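PDB 5L6G: xylooligosaccharide oxidase from Myceliophthora thermophila, which oxidises the C1 hydroxyl of xylooligosaccharides and some other sugars to lactones with a bicovalently bound FAD, passing the electrons to oxygen to give hydrogen peroxide. Local coordinates for residues N233-W243 against Q279-A290. Numbering follows the deposited sequence.
With NAG (2-acetamido-2-deoxy-beta-D-glucopyranose), chain G; NAG (2-acetamido-2-deoxy-beta-D-glucopyranose), chain E.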
loop_
_atom_site.group_PDB
_atom_site.type_symbol
_atom_site.label_atom_id
_atom_site.label_comp_id
_atom_site.label_asym_id
_atom_site.label_seq_id
_atom_site.Cartn_x
_atom_site.Cartn_y
_atom_site.Cartn_z
ATOM N N ASN A 233 -17.407 -17.812 3.834
ATOM C CA ASN A 233 -17.583 -17.715 2.387
ATOM C C ASN A 233 -17.491 -16.284 1.886
ATOM O O ASN A 233 -17.992 -15.371 2.522
ATOM C CB ASN A 233 -18.919 -18.330 1.971
ATOM C CG ASN A 233 -18.983 -19.800 2.301
ATOM O OD1 ASN A 233 -19.802 -20.231 3.113
ATOM N ND2 ASN A 233 -18.079 -20.584 1.673
ATOM N N VAL A 234 -16.809 -16.111 0.760
ATOM C CA VAL A 234 -16.741 -14.830 0.067
ATOM C C VAL A 234 -17.025 -15.081 -1.418
ATOM O O VAL A 234 -16.727 -16.157 -1.949
ATOM C CB VAL A 234 -15.390 -14.135 0.245
ATOM C CG1 VAL A 234 -15.142 -13.843 1.724
ATOM C CG2 VAL A 234 -14.250 -14.964 -0.345
ATOM N N THR A 235 -17.622 -14.103 -2.078
ATOM C CA THR A 235 -18.082 -14.286 -3.435
ATOM C C THR A 235 -17.454 -13.217 -4.311
ATOM O O THR A 235 -17.691 -12.033 -4.117
ATOM C CB THR A 235 -19.601 -14.204 -3.476
ATOM O OG1 THR A 235 -20.141 -15.200 -2.586
ATOM C CG2 THR A 235 -20.118 -14.438 -4.905
ATOM N N SER A 236 -16.609 -13.634 -5.243
ATOM C CA SER A 236 -16.044 -12.681 -6.194
ATOM C C SER A 236 -17.019 -12.523 -7.339
ATOM O O SER A 236 -17.832 -13.404 -7.607
ATOM C CB SER A 236 -14.673 -13.132 -6.686
ATOM O OG SER A 236 -14.741 -14.364 -7.379
ATOM N N TYR A 237 -16.961 -11.381 -8.003
ATOM C CA TYR A 237 -17.860 -11.113 -9.123
ATOM C C TYR A 237 -17.315 -9.974 -9.948
ATOM O O TYR A 237 -16.448 -9.226 -9.499
ATOM C CB TYR A 237 -19.261 -10.750 -8.611
ATOM C CG TYR A 237 -19.290 -9.513 -7.736
ATOM C CD1 TYR A 237 -18.979 -9.592 -6.380
ATOM C CD2 TYR A 237 -19.619 -8.260 -8.264
ATOM C CE1 TYR A 237 -18.997 -8.464 -5.575
ATOM C CE2 TYR A 237 -19.627 -7.119 -7.468
ATOM C CZ TYR A 237 -19.327 -7.226 -6.128
ATOM O OH TYR A 237 -19.323 -6.118 -5.321
ATOM N N GLU A 238 -17.866 -9.837 -11.148
ATOM C CA GLU A 238 -17.483 -8.781 -12.049
ATOM C C GLU A 238 -18.716 -8.163 -12.682
ATOM O O GLU A 238 -19.763 -8.816 -12.819
ATOM C CB GLU A 238 -16.566 -9.360 -13.124
ATOM C CG GLU A 238 -15.185 -9.648 -12.600
ATOM C CD GLU A 238 -14.382 -10.642 -13.411
ATOM O OE1 GLU A 238 -14.671 -10.861 -14.609
ATOM O OE2 GLU A 238 -13.415 -11.183 -12.818
ATOM N N ILE A 239 -18.594 -6.892 -13.045
ATOM C CA ILE A 239 -19.629 -6.214 -13.817
ATOM C C ILE A 239 -18.910 -5.459 -14.895
ATOM O O ILE A 239 -18.230 -4.471 -14.611
ATOM C CB ILE A 239 -20.464 -5.223 -12.981
ATOM C CG1 ILE A 239 -21.099 -5.922 -11.772
ATOM C CG2 ILE A 239 -21.518 -4.560 -13.863
ATOM C CD1 ILE A 239 -21.575 -4.980 -10.684
ATOM N N ASN A 240 -19.059 -5.932 -16.133
ATOM C CA ASN A 240 -18.428 -5.267 -17.254
ATOM C C ASN A 240 -19.143 -3.960 -17.556
ATOM O O ASN A 240 -20.367 -3.895 -17.511
ATOM C CB ASN A 240 -18.406 -6.170 -18.489
ATOM C CG ASN A 240 -17.399 -7.286 -18.355
ATOM O OD1 ASN A 240 -16.296 -7.075 -17.860
ATOM N ND2 ASN A 240 -17.762 -8.475 -18.805
ATOM N N LEU A 241 -18.355 -2.923 -17.829
ATOM C CA LEU A 241 -18.884 -1.587 -18.030
ATOM C C LEU A 241 -18.618 -1.159 -19.458
ATOM O O LEU A 241 -17.499 -1.329 -19.938
ATOM C CB LEU A 241 -18.214 -0.605 -17.078
ATOM C CG LEU A 241 -18.403 -0.867 -15.592
ATOM C CD1 LEU A 241 -17.449 0.007 -14.782
ATOM C CD2 LEU A 241 -19.853 -0.638 -15.212
ATOM N N PRO A 242 -19.622 -0.564 -20.123
ATOM C CA PRO A 242 -19.478 -0.163 -21.518
ATOM C C PRO A 242 -18.781 1.174 -21.671
ATOM O O PRO A 242 -19.308 2.083 -22.316
ATOM C CB PRO A 242 -20.926 -0.066 -21.987
ATOM C CG PRO A 242 -21.635 0.413 -20.779
ATOM C CD PRO A 242 -21.004 -0.345 -19.656
ATOM N N TRP A 243 -17.582 1.282 -21.118
ATOM C CA TRP A 243 -16.917 2.570 -21.033
ATOM C C TRP A 243 -15.996 2.784 -22.239
ATOM O O TRP A 243 -14.784 2.881 -22.124
ATOM C CB TRP A 243 -16.193 2.685 -19.697
ATOM C CG TRP A 243 -17.120 2.924 -18.519
ATOM C CD1 TRP A 243 -18.480 2.730 -18.467
ATOM C CD2 TRP A 243 -16.733 3.359 -17.218
ATOM N NE1 TRP A 243 -18.954 3.056 -17.235
ATOM C CE2 TRP A 243 -17.904 3.434 -16.439
ATOM C CE3 TRP A 243 -15.507 3.717 -16.643
ATOM C CZ2 TRP A 243 -17.888 3.837 -15.104
ATOM C CZ3 TRP A 243 -15.490 4.126 -15.312
ATOM C CH2 TRP A 243 -16.681 4.185 -14.563
ATOM N N GLN A 279 -10.715 -3.521 -21.718
ATOM C CA GLN A 279 -11.928 -3.821 -20.961
ATOM C C GLN A 279 -11.985 -2.949 -19.713
ATOM O O GLN A 279 -10.946 -2.557 -19.187
ATOM C CB GLN A 279 -11.980 -5.308 -20.575
ATOM C CG GLN A 279 -13.225 -5.685 -19.786
ATOM C CD GLN A 279 -13.583 -7.146 -19.910
ATOM O OE1 GLN A 279 -14.416 -7.520 -20.737
ATOM N NE2 GLN A 279 -12.950 -7.980 -19.110
ATOM N N THR A 280 -13.201 -2.633 -19.275
ATOM C CA THR A 280 -13.442 -1.951 -18.012
ATOM C C THR A 280 -14.506 -2.731 -17.258
ATOM O O THR A 280 -15.509 -3.145 -17.841
ATOM C CB THR A 280 -13.914 -0.508 -18.220
ATOM O OG1 THR A 280 -12.907 0.230 -18.953
ATOM C CG2 THR A 280 -14.138 0.171 -16.857
ATOM N N GLN A 281 -14.285 -2.966 -15.977
ATOM C CA GLN A 281 -15.288 -3.705 -15.217
ATOM C C GLN A 281 -15.155 -3.371 -13.753
ATOM O O GLN A 281 -14.077 -2.968 -13.299
ATOM C CB GLN A 281 -15.114 -5.208 -15.427
ATOM C CG GLN A 281 -13.754 -5.735 -15.000
ATOM C CD GLN A 281 -13.623 -7.242 -15.071
ATOM O OE1 GLN A 281 -12.793 -7.817 -14.382
ATOM N NE2 GLN A 281 -14.435 -7.884 -15.888
ATOM N N LEU A 282 -16.268 -3.519 -13.037
ATOM C CA LEU A 282 -16.213 -3.566 -11.607
ATOM C C LEU A 282 -15.782 -4.964 -11.250
ATOM O O LEU A 282 -16.187 -5.918 -11.917
ATOM C CB LEU A 282 -17.558 -3.242 -10.986
ATOM C CG LEU A 282 -17.995 -1.790 -11.172
ATOM C CD1 LEU A 282 -19.506 -1.720 -11.267
ATOM C CD2 LEU A 282 -17.476 -0.936 -10.046
ATOM N N GLN A 283 -14.971 -5.060 -10.204
ATOM C CA GLN A 283 -14.533 -6.313 -9.618
ATOM C C GLN A 283 -14.816 -6.181 -8.140
ATOM O O GLN A 283 -14.408 -5.199 -7.520
ATOM C CB GLN A 283 -13.025 -6.516 -9.790
ATOM C CG GLN A 283 -12.575 -6.448 -11.229
ATOM C CD GLN A 283 -11.083 -6.636 -11.358
ATOM O OE1 GLN A 283 -10.304 -6.131 -10.549
ATOM N NE2 GLN A 283 -10.676 -7.331 -12.404
ATOM N N GLY A 284 -15.492 -7.183 -7.588
ATOM C CA GLY A 284 -15.860 -7.173 -6.190
ATOM C C GLY A 284 -15.528 -8.450 -5.465
ATOM O O GLY A 284 -15.248 -9.488 -6.080
ATOM N N LEU A 285 -15.511 -8.342 -4.140
ATOM C CA LEU A 285 -15.524 -9.483 -3.251
ATOM C C LEU A 285 -16.587 -9.184 -2.198
ATOM O O LEU A 285 -16.479 -8.221 -1.431
ATOM C CB LEU A 285 -14.160 -9.714 -2.606
ATOM C CG LEU A 285 -14.022 -11.048 -1.870
ATOM C CD1 LEU A 285 -14.013 -12.190 -2.874
ATOM C CD2 LEU A 285 -12.806 -11.113 -0.976
ATOM N N TYR A 286 -17.630 -9.999 -2.186
ATOM C CA TYR A 286 -18.715 -9.821 -1.259
ATOM C C TYR A 286 -18.523 -10.803 -0.121
ATOM O O TYR A 286 -18.356 -12.004 -0.352
ATOM C CB TYR A 286 -20.028 -10.078 -1.980
ATOM C CG TYR A 286 -21.232 -9.831 -1.127
ATOM C CD1 TYR A 286 -21.686 -8.536 -0.896
ATOM C CD2 TYR A 286 -21.912 -10.892 -0.543
ATOM C CE1 TYR A 286 -22.783 -8.298 -0.099
ATOM C CE2 TYR A 286 -23.024 -10.673 0.259
ATOM C CZ TYR A 286 -23.451 -9.373 0.470
ATOM O OH TYR A 286 -24.540 -9.154 1.245
ATOM N N HIS A 287 -18.528 -10.299 1.109
ATOM C CA HIS A 287 -18.352 -11.157 2.276
ATOM C C HIS A 287 -19.673 -11.816 2.662
ATOM O O HIS A 287 -20.355 -11.400 3.596
ATOM C CB HIS A 287 -17.768 -10.369 3.433
ATOM C CG HIS A 287 -16.362 -9.929 3.197
ATOM N ND1 HIS A 287 -15.402 -9.996 4.173
ATOM C CD2 HIS A 287 -15.741 -9.451 2.091
ATOM C CE1 HIS A 287 -14.255 -9.554 3.695
ATOM N NE2 HIS A 287 -14.434 -9.211 2.434
ATOM N N GLY A 288 -20.005 -12.846 1.907
ATOM C CA GLY A 288 -21.261 -13.565 2.023
ATOM C C GLY A 288 -21.377 -14.467 0.803
ATOM O O GLY A 288 -20.481 -14.501 -0.039
ATOM N N ASN A 289 -22.476 -15.203 0.710
ATOM C CA ASN A 289 -22.647 -16.181 -0.358
ATOM C C ASN A 289 -23.236 -15.518 -1.597
ATOM O O ASN A 289 -23.505 -14.314 -1.589
ATOM C CB ASN A 289 -23.498 -17.362 0.128
ATOM C CG ASN A 289 -24.848 -16.934 0.657
ATOM O OD1 ASN A 289 -25.438 -15.978 0.167
ATOM N ND2 ASN A 289 -25.355 -17.659 1.670
ATOM N N ALA A 290 -23.427 -16.293 -2.664
ATOM C CA ALA A 290 -23.789 -15.725 -3.960
ATOM C C ALA A 290 -25.194 -15.151 -3.969
ATOM O O ALA A 290 -25.433 -14.121 -4.590
ATOM C CB ALA A 290 -23.630 -16.759 -5.066
HETATM C C1 NAG G . -26.639 -17.352 2.271
HETATM C C2 NAG G . -27.284 -18.666 2.733
HETATM C C3 NAG G . -28.524 -18.441 3.591
HETATM C C4 NAG G . -28.260 -17.410 4.673
HETATM C C5 NAG G . -27.624 -16.151 4.087
HETATM C C6 NAG G . -27.224 -15.167 5.181
HETATM C C7 NAG G . -26.920 -20.656 1.354
HETATM C C8 NAG G . -27.291 -21.446 0.130
HETATM N N2 NAG G . -27.571 -19.514 1.583
HETATM O O3 NAG G . -28.864 -19.643 4.242
HETATM O O4 NAG G . -29.485 -17.106 5.303
HETATM O O5 NAG G . -26.457 -16.496 3.377
HETATM O O6 NAG G . -27.126 -13.868 4.636
HETATM O O7 NAG G . -26.043 -21.094 2.102
HETATM C C1 NAG E . -17.888 -22.022 1.832
HETATM C C2 NAG E . -17.597 -22.834 0.565
HETATM C C3 NAG E . -17.118 -24.259 0.876
HETATM C C4 NAG E . -15.964 -24.226 1.876
HETATM C C5 NAG E . -16.422 -23.452 3.108
HETATM C C6 NAG E . -15.318 -23.331 4.156
HETATM C C7 NAG E . -18.741 -22.494 -1.584
HETATM C C8 NAG E . -20.038 -22.593 -2.338
HETATM N N2 NAG E . -18.770 -22.864 -0.299
HETATM O O3 NAG E . -16.706 -24.906 -0.311
HETATM O O4 NAG E . -15.544 -25.527 2.239
HETATM O O5 NAG E . -16.778 -22.149 2.703
HETATM O O6 NAG E . -15.667 -22.330 5.092
HETATM O O7 NAG E . -17.731 -22.086 -2.161
HETATM O O HOH W 1 -15.585 -3.151 -20.895
HETATM O O HOH W 2 -13.119 0.541 -21.436
#
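Y237 lays one face of its ring over G284, the residue paired with it across the two strands: G284 CA stands 3.7 Å from the ring centroid and 25° off its normal, a CH-pi contact. Y237 CG lies between its own backbone N and carbonyl carbon (chi1 60°), which folds the ring across the neighbouring strand, against the bare backbone of G284. On the same sheet face I239 and L282 run side by side, I239 CD1 meeting L282 CD1 at 3.9 Å, and L241 CD1 packs near L282 CG and T280 CG2. Helix 290-304 covers this layer, with L293 against Y237 and L301 against I239. On the other face L285 CD1 packs on V234 CG2 at 3.8 Å.

The backbones of these strands form an antiparallel ladder. T235, Y237 and I239 form hydrogen-bonded pairs with Y286, G284 and L282, from T235 N to Y286 O at 2.8 Å through to I239 N and L282 O; L241 N to T280 O continues it past I239.

Farther along the L285 face, polar groups meet. Q281 NE2 donates twice: to N240 OD1 at 2.8 Å, which lies in the Q281 amide plane, and less straight (140°) to E238 OE1, met from above the carboxylate plane. Q281 OE1 in turn takes Q283 NE2 on a lone pair, so that bonds at both NE2 and OE1 fix the rotation of the Q281 amide. Q283 OE1 accepts from R272, a substrate-binding residue, so this chain of amides reaches the second shell of the sugar site.

At the far end T235 OG1 donates to G288 O (2.7 Å), tying the strand to the turn before helix 290-304, where N289 is N-cap; N233 and N289 each carry an N-linked GlcNAc. The whole is an antiparallel strand pair near one edge of the eight-stranded, helix-backed sheet of the substrate domain in this berberine-bridge-enzyme-like flavoprotein oxidase.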